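Local structure of hypothetical sugar ABC-transporter sugar binding protein (Arthrobacter globiformis, 7BVT) at residues Gln202-Gln207 against Ser258-Ser263; Glu195-Asn200 against Gln386-Ala391; Gly333-Leu338 against Pro356-Tyr361. The protein binds the cyclic sugar alpha-maltosyl-1,6-maltose and probably delivers it to an ABC transporter for uptake. All blocks are in the same frame, centred on the assembly; numbering follows the deposited sequence.

Contact 1: Gln202-Gln207 against Ser258-Ser263; sequences QVNLWQ and SAQEGS
The amide of Gln-260 meets the amide of Asn-204 with the two planes turned 51° from each other. Neither amide lies flat on the other. NE2 of Gln-260 does the touching, 3.7 Å from ND2 of Asn-204 and 4.0 Å from its OD1. No hydrogen bond links the pair. NE2 of Gln-260 also lies 4.1 Å from CG1 of Val-203, so the strand side chain meets a methyl group as well as an amide. Gln-260 reaches this far because its chain is extended beyond CG (chi2 180°), and it comes from the opposite direction to both helix side chains. The Asn-204 amide is held from its own helix. ND2 of Asn-204 gives a hydrogen bond of 2.8 Å to OE1 of Gln-207, with an N-H...O angle of 157°. Gln-207 OE1 lies close to the plane of the Asn-204 amide, whereas ND2 sits above the carbonyl plane of Gln-207. OD1 of Asn-204 is bonded to Trp-234 NE1, and OE1 of Gln-260 to Asn-200 ND2. The contact is therefore buried polar packing between helix 195-207 and strand 258-262. Its amides touch one another, but their identified bonds run to other partners, and these probably fix how each amide is turned.

Contact 2: Glu195-Asn200 against Gln386-Ala391; sequences EGLTWN and QEIEKA. With GLC (alpha-D-glucopyranose), chain B; GLC (alpha-D-glucopyranose), chain C.
Leu-197 sends CG anti to its backbone N (chi1 -172°), and this puts both of its methyls against helix 377-392. CD2 of Leu-197 meets CG2 of Ile-388 at 4.0 Å. CD1 of Leu-197 rests 4.0 Å from CB of Glu-389. The helix contact is thus apolar, even at Glu-389, whose carboxylate is bonded to Tyr-245 OH and Ala-190 N. Trp-199 has an unusual chi1 of 108°, and its indole is turned to the bound sugar. NE1 of Trp-199 gives an almost straight hydrogen bond of 3.1 Å, N-H...O angle 168°, to O6 of the chain B glucose, which lies at the ring edge in its plane. C6 of the chain C glucose sits 3.5 Å above one face of the Trp-199 ring. The O6 on that carbon is joined to C1 of the chain B glucose, so the rim of the indole lies under the C6 end of the 1,6 link. With an alanine in place of Trp-199, O6 of the chain B glucose would probably lose its indole donor and a gap would open under C6 of the chain C glucose. Glu-195, Gly-196, Trp-199 and Asn-200 line the glycan pocket, where Asp-90, Asn-140 and Arg-371 also hydrogen-bond the sugar. Helix 195-207 thus has two chemistries: Leu-197 packs it onto a neighbouring helix, while Trp-199 offers the sugar both a flat surface and a directed N-H.

Contact 3: Gly333-Leu338 against Pro356-Tyr361; sequences GMLPVL and PRLLPY
Leu-335 is the side chain that joins the two segments. CD2 of Leu-335 goes mainly to the branched end of Leu-358, 4.0 Å from its CG and 4.1 Å from both its CD1 and CD2. The methyl is therefore close to all three atoms of the isopropyl end. The same CD2 of Leu-335 also comes near CB of Tyr-361, at 4.2 Å. CD1 of Leu-335 lies against the backbone of Tyr-361, 3.7 Å from its O, and is 4.2 Å from its CB. The aromatic ring itself leads away. A looser touch comes from Gly-333, whose O is 4.2 Å from CD1 of Leu-358. No hydrogen bond crosses between the segments, and the contact is apolar packing with two backbone carbonyls at its border.

Leu-358 turns its CG anti to its backbone N (chi1 -162°), which carries the branch toward Leu-335. Tyr-361 is fixed from further out: its OH is bonded to Glu-261 O, and its O accepts a bond from Asn-141 ND2. Arg-357 O and Leu-358 O lie in plane at the edge of its ring. On the other side, Gly-333 follows helix 322-332 with a positive phi of 74°, a backbone shape that favours glycine. Leu-335 is then tied by backbone bonding to Ala-139.

The loop 333-338 runs from helix 322-332 to helix 339-342, with Leu-338 at the N-cap of the latter. Leu-358 also touches Tyr-347 of helix 345-354 and Val-266 of helix 264-271. The contact thus joins the loop after helix 322-332 to segment 356-361, which runs into helix 359-363, with helices 264-271 and 345-354 packed alongside.

In the fold
Contacts 1 and 2 share helix 195-207, and their centres are about 13 Å apart. A probable hydrogen bond of 2.9 Å from Asn-200 ND2 to Gln-260 OE1 connects them. Contact 3 lies beyond the strand of contact 1, about 16 Å between centres, where Tyr-361 OH meets Glu-261 O at 2.8 Å. Strand 258-262 is thus common ground between the other two, which do not touch (nearest atoms about 9 Å, centres about 27 Å apart) and lie on opposite sides of the chain's centre. Contact 2 alone holds residues of the sugar pocket. The side chains of Gln-260 and Tyr-361 stay about 7 Å and 9 Å from a bound glucose, behind its first shell.

Contact 1: Gln202-Gln207 against Ser258-Ser263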
loop_
_atom_site.group_PDB
_atom_site.type_symbol
_atom_site.label_atom_id
_atom_site.label_comp_id
_atom_site.label_asym_id
_atom_site.label_seq_id
_atom_site.Cartn_x
_atom_site.Cartn_y
_atom_site.Cartn_z
ATOM N N GLN A 202 0.188 -7.849 -7.999
ATOM C CA GLN A 202 -0.897 -8.389 -7.162
ATOM C C GLN A 202 -2.214 -7.687 -7.523
ATOM O O GLN A 202 -3.248 -8.277 -7.421
ATOM C CB GLN A 202 -0.579 -8.182 -5.686
ATOM C CG GLN A 202 0.384 -9.222 -5.151
ATOM C CD GLN A 202 1.143 -8.781 -3.899
ATOM O OE1 GLN A 202 1.189 -7.611 -3.547
ATOM N NE2 GLN A 202 1.780 -9.760 -3.232
ATOM N N VAL A 203 -2.166 -6.403 -7.840
ATOM C CA VAL A 203 -3.401 -5.652 -8.202
ATOM C C VAL A 203 -4.115 -6.418 -9.304
ATOM O O VAL A 203 -5.290 -6.679 -9.195
ATOM C CB VAL A 203 -3.043 -4.247 -8.697
ATOM C CG1 VAL A 203 -4.251 -3.549 -9.295
ATOM C CG2 VAL A 203 -2.421 -3.429 -7.589
ATOM N N ASN A 204 -3.392 -6.748 -10.363
ATOM C CA ASN A 204 -4.005 -7.364 -11.559
ATOM C C ASN A 204 -4.343 -8.835 -11.292
ATOM O O ASN A 204 -5.413 -9.305 -11.773
ATOM C CB ASN A 204 -3.031 -7.246 -12.726
ATOM C CG ASN A 204 -2.779 -5.813 -13.155
ATOM O OD1 ASN A 204 -1.652 -5.467 -13.499
ATOM N ND2 ASN A 204 -3.786 -4.943 -13.075
ATOM N N LEU A 205 -3.575 -9.528 -10.438
ATOM C CA LEU A 205 -3.898 -10.901 -10.008
ATOM C C LEU A 205 -5.270 -10.863 -9.298
ATOM O O LEU A 205 -6.163 -11.656 -9.595
ATOM C CB LEU A 205 -2.767 -11.396 -9.105
ATOM C CG LEU A 205 -3.042 -12.719 -8.391
ATOM C CD1 LEU A 205 -3.051 -13.890 -9.373
ATOM C CD2 LEU A 205 -2.009 -12.926 -7.308
ATOM N N TRP A 206 -5.472 -9.966 -8.350
ATOM C CA TRP A 206 -6.759 -9.856 -7.627
ATOM C C TRP A 206 -7.912 -9.420 -8.541
ATOM O O TRP A 206 -9.031 -10.004 -8.409
ATOM C CB TRP A 206 -6.608 -8.908 -6.460
ATOM C CG TRP A 206 -5.779 -9.429 -5.340
ATOM C CD1 TRP A 206 -5.725 -10.698 -4.839
ATOM C CD2 TRP A 206 -4.857 -8.646 -4.573
ATOM N NE1 TRP A 206 -4.819 -10.761 -3.795
ATOM C CE2 TRP A 206 -4.248 -9.516 -3.632
ATOM C CE3 TRP A 206 -4.435 -7.308 -4.643
ATOM C CZ2 TRP A 206 -3.305 -9.067 -2.727
ATOM C CZ3 TRP A 206 -3.526 -6.868 -3.710
ATOM C CH2 TRP A 206 -2.968 -7.734 -2.778
ATOM N N GLN A 207 -7.666 -8.517 -9.487
ATOM C CA GLN A 207 -8.725 -8.079 -10.405
ATOM C C GLN A 207 -9.180 -9.264 -11.264
ATOM O O GLN A 207 -10.351 -9.315 -11.595
ATOM C CB GLN A 207 -8.184 -7.006 -11.352
ATOM C CG GLN A 207 -7.907 -5.692 -10.649
ATOM C CD GLN A 207 -7.264 -4.720 -11.594
ATOM O OE1 GLN A 207 -6.553 -5.143 -12.511
ATOM N NE2 GLN A 207 -7.553 -3.419 -11.444
ATOM N N SER A 258 1.112 6.600 -19.163
ATOM C CA SER A 258 0.360 6.236 -17.933
ATOM C C SER A 258 1.185 5.251 -17.114
ATOM O O SER A 258 2.188 4.777 -17.602
ATOM C CB SER A 258 -0.967 5.653 -18.240
ATOM O OG SER A 258 -0.859 4.486 -19.088
ATOM N N ALA A 259 0.731 5.006 -15.885
ATOM C CA ALA A 259 1.406 4.072 -14.953
ATOM C C ALA A 259 0.478 3.818 -13.783
ATOM O O ALA A 259 -0.326 4.686 -13.430
ATOM C CB ALA A 259 2.728 4.651 -14.490
ATOM N N GLN A 260 0.649 2.668 -13.127
ATOM C CA GLN A 260 0.100 2.535 -11.763
ATOM C C GLN A 260 0.958 3.375 -10.832
ATOM O O GLN A 260 2.199 3.304 -10.915
ATOM C CB GLN A 260 0.080 1.077 -11.315
ATOM C CG GLN A 260 -1.007 0.322 -11.992
ATOM C CD GLN A 260 -1.133 -1.142 -11.645
ATOM O OE1 GLN A 260 -0.346 -1.745 -10.856
ATOM N NE2 GLN A 260 -2.145 -1.717 -12.255
ATOM N N GLU A 261 0.306 4.195 -10.020
ATOM C CA GLU A 261 0.973 5.089 -9.068
ATOM C C GLU A 261 0.245 5.047 -7.730
ATOM O O GLU A 261 -0.992 5.079 -7.677
ATOM C CB GLU A 261 1.036 6.527 -9.618
ATOM C CG GLU A 261 1.964 6.640 -10.826
ATOM C CD GLU A 261 3.447 6.585 -10.588
ATOM O OE1 GLU A 261 3.887 6.472 -9.416
ATOM O OE2 GLU A 261 4.203 6.700 -11.610
ATOM N N GLY A 262 1.044 5.151 -6.662
ATOM C CA GLY A 262 0.471 5.265 -5.322
ATOM C C GLY A 262 -0.170 6.593 -5.090
ATOM O O GLY A 262 0.164 7.577 -5.766
ATOM N N SER A 263 -1.135 6.632 -4.182
ATOM C CA SER A 263 -1.965 7.817 -3.896
ATOM C C SER A 263 -1.056 8.958 -3.413
ATOM O O SER A 263 -1.443 10.128 -3.608
ATOM C CB SER A 263 -3.063 7.502 -2.883
ATOM O OG SER A 263 -2.480 6.899 -1.748
#

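Contact 2: Glu195-Asn200 against Gln386-Ala391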
loop_
_atom_site.group_PDB
_atom_site.type_symbol
_atom_site.label_atom_id
_atom_site.label_comp_id
_atom_site.label_asym_id
_atom_site.label_seq_id
_atom_site.Cartn_x
_atom_site.Cartn_y
_atom_site.Cartn_z
ATOM N N GLU A 195 9.569 -5.743 -4.473
ATOM C CA GLU A 195 8.184 -5.340 -4.046
ATOM C C GLU A 195 7.524 -4.450 -5.105
ATOM O O GLU A 195 6.259 -4.551 -5.268
ATOM C CB GLU A 195 8.165 -4.643 -2.690
ATOM C CG GLU A 195 6.780 -4.590 -2.081
ATOM C CD GLU A 195 6.241 -5.961 -1.760
ATOM O OE1 GLU A 195 7.089 -6.899 -1.615
ATOM O OE2 GLU A 195 4.987 -6.097 -1.647
ATOM N N GLY A 196 8.280 -3.599 -5.818
ATOM C CA GLY A 196 7.690 -2.838 -6.934
ATOM C C GLY A 196 6.991 -3.776 -7.909
ATOM O O GLY A 196 5.857 -3.525 -8.282
ATOM N N LEU A 197 7.644 -4.825 -8.361
ATOM C CA LEU A 197 7.022 -5.769 -9.316
ATOM C C LEU A 197 5.867 -6.472 -8.615
ATOM O O LEU A 197 4.739 -6.440 -9.120
ATOM C CB LEU A 197 8.086 -6.752 -9.828
ATOM C CG LEU A 197 7.681 -7.691 -10.952
ATOM C CD1 LEU A 197 8.914 -8.327 -11.621
ATOM C CD2 LEU A 197 6.779 -8.799 -10.465
ATOM N N THR A 198 6.129 -7.117 -7.478
ATOM C CA THR A 198 5.139 -7.979 -6.821
ATOM C C THR A 198 3.870 -7.190 -6.515
ATOM O O THR A 198 2.786 -7.682 -6.812
ATOM C CB THR A 198 5.716 -8.618 -5.561
ATOM O OG1 THR A 198 6.821 -9.401 -5.988
ATOM C CG2 THR A 198 4.691 -9.410 -4.797
ATOM N N TRP A 199 3.970 -6.024 -5.904
ATOM C CA TRP A 199 2.766 -5.355 -5.359
ATOM C C TRP A 199 1.995 -4.674 -6.497
ATOM O O TRP A 199 0.774 -4.571 -6.389
ATOM C CB TRP A 199 3.138 -4.469 -4.186
ATOM C CG TRP A 199 3.117 -2.986 -4.339
ATOM C CD1 TRP A 199 3.846 -2.222 -5.199
ATOM C CD2 TRP A 199 2.371 -2.065 -3.530
ATOM N NE1 TRP A 199 3.554 -0.893 -5.009
ATOM C CE2 TRP A 199 2.669 -0.765 -3.987
ATOM C CE3 TRP A 199 1.472 -2.213 -2.477
ATOM C CZ2 TRP A 199 2.130 0.371 -3.376
ATOM C CZ3 TRP A 199 0.931 -1.093 -1.888
ATOM C CH2 TRP A 199 1.207 0.170 -2.380
ATOM N N ASN A 200 2.660 -4.323 -7.593
ATOM C CA ASN A 200 1.934 -3.870 -8.805
ATOM C C ASN A 200 1.221 -5.043 -9.469
ATOM O O ASN A 200 0.061 -4.875 -9.919
ATOM C CB ASN A 200 2.902 -3.158 -9.748
ATOM C CG ASN A 200 3.140 -1.713 -9.375
ATOM O OD1 ASN A 200 4.237 -1.346 -8.907
ATOM N ND2 ASN A 200 2.113 -0.920 -9.517
ATOM N N GLN A 386 11.531 -12.426 -8.870
ATOM C CA GLN A 386 12.662 -12.876 -9.722
ATOM C C GLN A 386 12.170 -13.879 -10.759
ATOM O O GLN A 386 12.702 -13.897 -11.874
ATOM C CB GLN A 386 13.819 -13.377 -8.858
ATOM C CG GLN A 386 14.510 -12.199 -8.192
ATOM C CD GLN A 386 15.611 -12.631 -7.259
ATOM O OE1 GLN A 386 15.556 -13.711 -6.657
ATOM N NE2 GLN A 386 16.584 -11.743 -7.113
ATOM N N GLU A 387 11.215 -14.723 -10.425
ATOM C CA GLU A 387 10.748 -15.736 -11.378
ATOM C C GLU A 387 9.846 -15.049 -12.387
ATOM O O GLU A 387 9.917 -15.373 -13.580
ATOM C CB GLU A 387 10.060 -16.903 -10.703
ATOM C CG GLU A 387 10.993 -17.739 -9.870
ATOM C CD GLU A 387 12.034 -18.530 -10.639
ATOM O OE1 GLU A 387 12.076 -18.440 -11.876
ATOM O OE2 GLU A 387 12.788 -19.316 -9.979
ATOM N N ILE A 388 8.982 -14.157 -11.915
ATOM C CA ILE A 388 8.005 -13.547 -12.854
ATOM C C ILE A 388 8.793 -12.696 -13.847
ATOM O O ILE A 388 8.372 -12.623 -14.986
ATOM C CB ILE A 388 6.957 -12.723 -12.079
ATOM C CG1 ILE A 388 6.079 -13.621 -11.195
ATOM C CG2 ILE A 388 6.113 -11.872 -13.013
ATOM C CD1 ILE A 388 5.173 -14.577 -11.908
ATOM N N GLU A 389 9.840 -12.021 -13.411
ATOM C CA GLU A 389 10.609 -11.102 -14.272
ATOM C C GLU A 389 11.167 -11.859 -15.490
ATOM O O GLU A 389 11.321 -11.264 -16.550
ATOM C CB GLU A 389 11.729 -10.461 -13.466
ATOM C CG GLU A 389 12.558 -9.545 -14.327
ATOM C CD GLU A 389 13.521 -8.649 -13.597
ATOM O OE1 GLU A 389 13.616 -8.790 -12.369
ATOM O OE2 GLU A 389 14.118 -7.743 -14.246
ATOM N N LYS A 390 11.419 -13.154 -15.347
ATOM C CA LYS A 390 11.960 -13.942 -16.481
ATOM C C LYS A 390 10.937 -13.927 -17.623
ATOM O O LYS A 390 11.351 -13.847 -18.778
ATOM C CB LYS A 390 12.319 -15.345 -15.993
ATOM C CG LYS A 390 13.408 -15.327 -14.931
ATOM C CD LYS A 390 13.932 -16.708 -14.644
ATOM C CE LYS A 390 14.753 -16.712 -13.369
ATOM N NZ LYS A 390 14.908 -18.080 -12.831
ATOM N N ALA A 391 9.637 -14.006 -17.336
ATOM C CA ALA A 391 8.598 -13.907 -18.393
ATOM C C ALA A 391 8.569 -12.483 -18.936
ATOM O O ALA A 391 8.475 -12.326 -20.159
ATOM C CB ALA A 391 7.263 -14.305 -17.880
HETATM C C1 GLC B . 7.368 -0.556 -4.140
HETATM C C2 GLC B . 8.850 -0.353 -4.503
HETATM C C3 GLC B . 9.131 1.149 -4.494
HETATM C C4 GLC B . 8.213 1.898 -5.479
HETATM C C5 GLC B . 6.722 1.475 -5.346
HETATM C C6 GLC B . 5.980 1.719 -6.639
HETATM O O2 GLC B . 9.677 -1.026 -3.533
HETATM O O3 GLC B . 10.511 1.402 -4.820
HETATM O O4 GLC B . 8.364 3.304 -5.227
HETATM O O5 GLC B . 6.565 0.034 -5.157
HETATM O O6 GLC B . 4.589 1.679 -6.327
HETATM C C1 GLC C . 4.431 2.294 -0.319
HETATM C C2 GLC C . 3.570 1.583 0.679
HETATM C C3 GLC C . 4.237 0.311 1.139
HETATM C C4 GLC C . 4.580 -0.524 -0.105
HETATM C C5 GLC C . 5.529 0.263 -0.998
HETATM C C6 GLC C . 5.863 -0.536 -2.271
HETATM O O2 GLC C . 3.230 2.511 1.694
HETATM O O3 GLC C . 3.361 -0.375 2.049
HETATM O O4 GLC C . 5.236 -1.730 0.237
HETATM O O5 GLC C . 4.868 1.434 -1.409
HETATM O O6 GLC C . 7.078 -0.016 -2.806
#

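Contact 3: Gly333-Leu338 against Pro356-Tyr361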
loop_
_atom_site.group_PDB
_atom_site.type_symbol
_atom_site.label_atom_id
_atom_site.label_comp_id
_atom_site.label_asym_id
_atom_site.label_seq_id
_atom_site.Cartn_x
_atom_site.Cartn_y
_atom_site.Cartn_z
ATOM N N GLY A 333 -2.262 14.123 2.983
ATOM C CA GLY A 333 -2.618 13.507 1.683
ATOM C C GLY A 333 -2.692 11.985 1.751
ATOM O O GLY A 333 -2.756 11.318 0.696
ATOM N N MET A 334 -2.651 11.442 2.953
ATOM C CA MET A 334 -2.809 9.979 3.144
ATOM C C MET A 334 -4.288 9.664 3.200
ATOM O O MET A 334 -5.117 10.510 3.497
ATOM C CB MET A 334 -2.033 9.456 4.362
ATOM C CG MET A 334 -0.578 9.751 4.174
ATOM S SD MET A 334 0.618 8.930 5.215
ATOM C CE MET A 334 0.265 9.903 6.658
ATOM N N LEU A 335 -4.652 8.446 2.797
ATOM C CA LEU A 335 -6.069 8.075 2.763
ATOM C C LEU A 335 -6.526 7.701 4.170
ATOM O O LEU A 335 -5.747 7.136 4.938
ATOM C CB LEU A 335 -6.263 6.886 1.815
ATOM C CG LEU A 335 -5.712 7.084 0.417
ATOM C CD1 LEU A 335 -5.942 5.864 -0.431
ATOM C CD2 LEU A 335 -6.355 8.288 -0.260
ATOM N N PRO A 336 -7.795 7.973 4.520
ATOM C CA PRO A 336 -8.259 7.710 5.863
ATOM C C PRO A 336 -8.349 6.203 6.078
ATOM O O PRO A 336 -8.731 5.461 5.174
ATOM C CB PRO A 336 -9.642 8.323 5.987
ATOM C CG PRO A 336 -9.964 8.881 4.644
ATOM C CD PRO A 336 -8.796 8.698 3.719
ATOM N N VAL A 337 -8.080 5.776 7.287
ATOM C CA VAL A 337 -8.149 4.324 7.609
ATOM C C VAL A 337 -9.573 3.893 8.005
ATOM O O VAL A 337 -9.808 2.674 8.107
ATOM C CB VAL A 337 -7.129 3.956 8.705
ATOM C CG1 VAL A 337 -5.727 4.301 8.256
ATOM C CG2 VAL A 337 -7.428 4.588 10.046
ATOM N N LEU A 338 -10.465 4.835 8.299
ATOM C CA LEU A 338 -11.843 4.574 8.711
ATOM C C LEU A 338 -12.740 4.542 7.473
ATOM O O LEU A 338 -12.687 5.476 6.669
ATOM C CB LEU A 338 -12.293 5.663 9.674
ATOM C CG LEU A 338 -11.527 5.763 10.978
ATOM C CD1 LEU A 338 -12.074 6.895 11.841
ATOM C CD2 LEU A 338 -11.628 4.474 11.785
ATOM N N PRO A 356 -9.099 16.972 -5.999
ATOM C CA PRO A 356 -10.111 16.120 -6.624
ATOM C C PRO A 356 -9.507 14.848 -7.260
ATOM O O PRO A 356 -10.226 13.853 -7.362
ATOM C CB PRO A 356 -10.746 17.029 -7.688
ATOM C CG PRO A 356 -9.744 18.096 -7.882
ATOM C CD PRO A 356 -9.048 18.323 -6.558
ATOM N N ARG A 357 -8.249 14.901 -7.670
ATOM C CA ARG A 357 -7.602 13.708 -8.314
ATOM C C ARG A 357 -7.334 12.627 -7.247
ATOM O O ARG A 357 -7.016 11.512 -7.612
ATOM C CB ARG A 357 -6.376 14.110 -9.109
ATOM C CG ARG A 357 -6.817 14.858 -10.369
ATOM C CD ARG A 357 -5.656 15.455 -11.082
ATOM N NE ARG A 357 -5.010 16.498 -10.302
ATOM C CZ ARG A 357 -4.073 17.294 -10.790
ATOM N NH1 ARG A 357 -3.641 17.126 -12.025
ATOM N NH2 ARG A 357 -3.537 18.243 -10.044
ATOM N N LEU A 358 -7.489 12.933 -5.967
ATOM C CA LEU A 358 -7.367 11.876 -4.938
ATOM C C LEU A 358 -8.659 11.055 -4.898
ATOM O O LEU A 358 -8.626 9.934 -4.372
ATOM C CB LEU A 358 -7.062 12.524 -3.583
ATOM C CG LEU A 358 -6.484 11.584 -2.532
ATOM C CD1 LEU A 358 -5.084 11.161 -2.855
ATOM C CD2 LEU A 358 -6.514 12.250 -1.163
ATOM N N LEU A 359 -9.772 11.516 -5.469
ATOM C CA LEU A 359 -11.065 10.863 -5.204
ATOM C C LEU A 359 -11.022 9.397 -5.660
ATOM O O LEU A 359 -11.522 8.512 -4.979
ATOM C CB LEU A 359 -12.241 11.619 -5.856
ATOM C CG LEU A 359 -13.611 11.017 -5.580
ATOM C CD1 LEU A 359 -13.916 11.020 -4.096
ATOM C CD2 LEU A 359 -14.750 11.731 -6.343
ATOM N N PRO A 360 -10.470 9.041 -6.841
ATOM C CA PRO A 360 -10.508 7.634 -7.250
ATOM C C PRO A 360 -9.793 6.764 -6.209
ATOM O O PRO A 360 -10.217 5.644 -5.996
ATOM C CB PRO A 360 -9.743 7.633 -8.571
ATOM C CG PRO A 360 -10.080 9.005 -9.116
ATOM C CD PRO A 360 -9.922 9.915 -7.902
ATOM N N TYR A 361 -8.724 7.275 -5.627
ATOM C CA TYR A 361 -7.934 6.517 -4.616
ATOM C C TYR A 361 -8.786 6.292 -3.370
ATOM O O TYR A 361 -8.786 5.210 -2.756
ATOM C CB TYR A 361 -6.653 7.271 -4.318
ATOM C CG TYR A 361 -5.637 7.275 -5.427
ATOM C CD1 TYR A 361 -4.677 6.286 -5.509
ATOM C CD2 TYR A 361 -5.585 8.313 -6.352
ATOM C CE1 TYR A 361 -3.702 6.278 -6.474
ATOM C CE2 TYR A 361 -4.602 8.322 -7.326
ATOM C CZ TYR A 361 -3.647 7.315 -7.373
ATOM O OH TYR A 361 -2.673 7.280 -8.315
#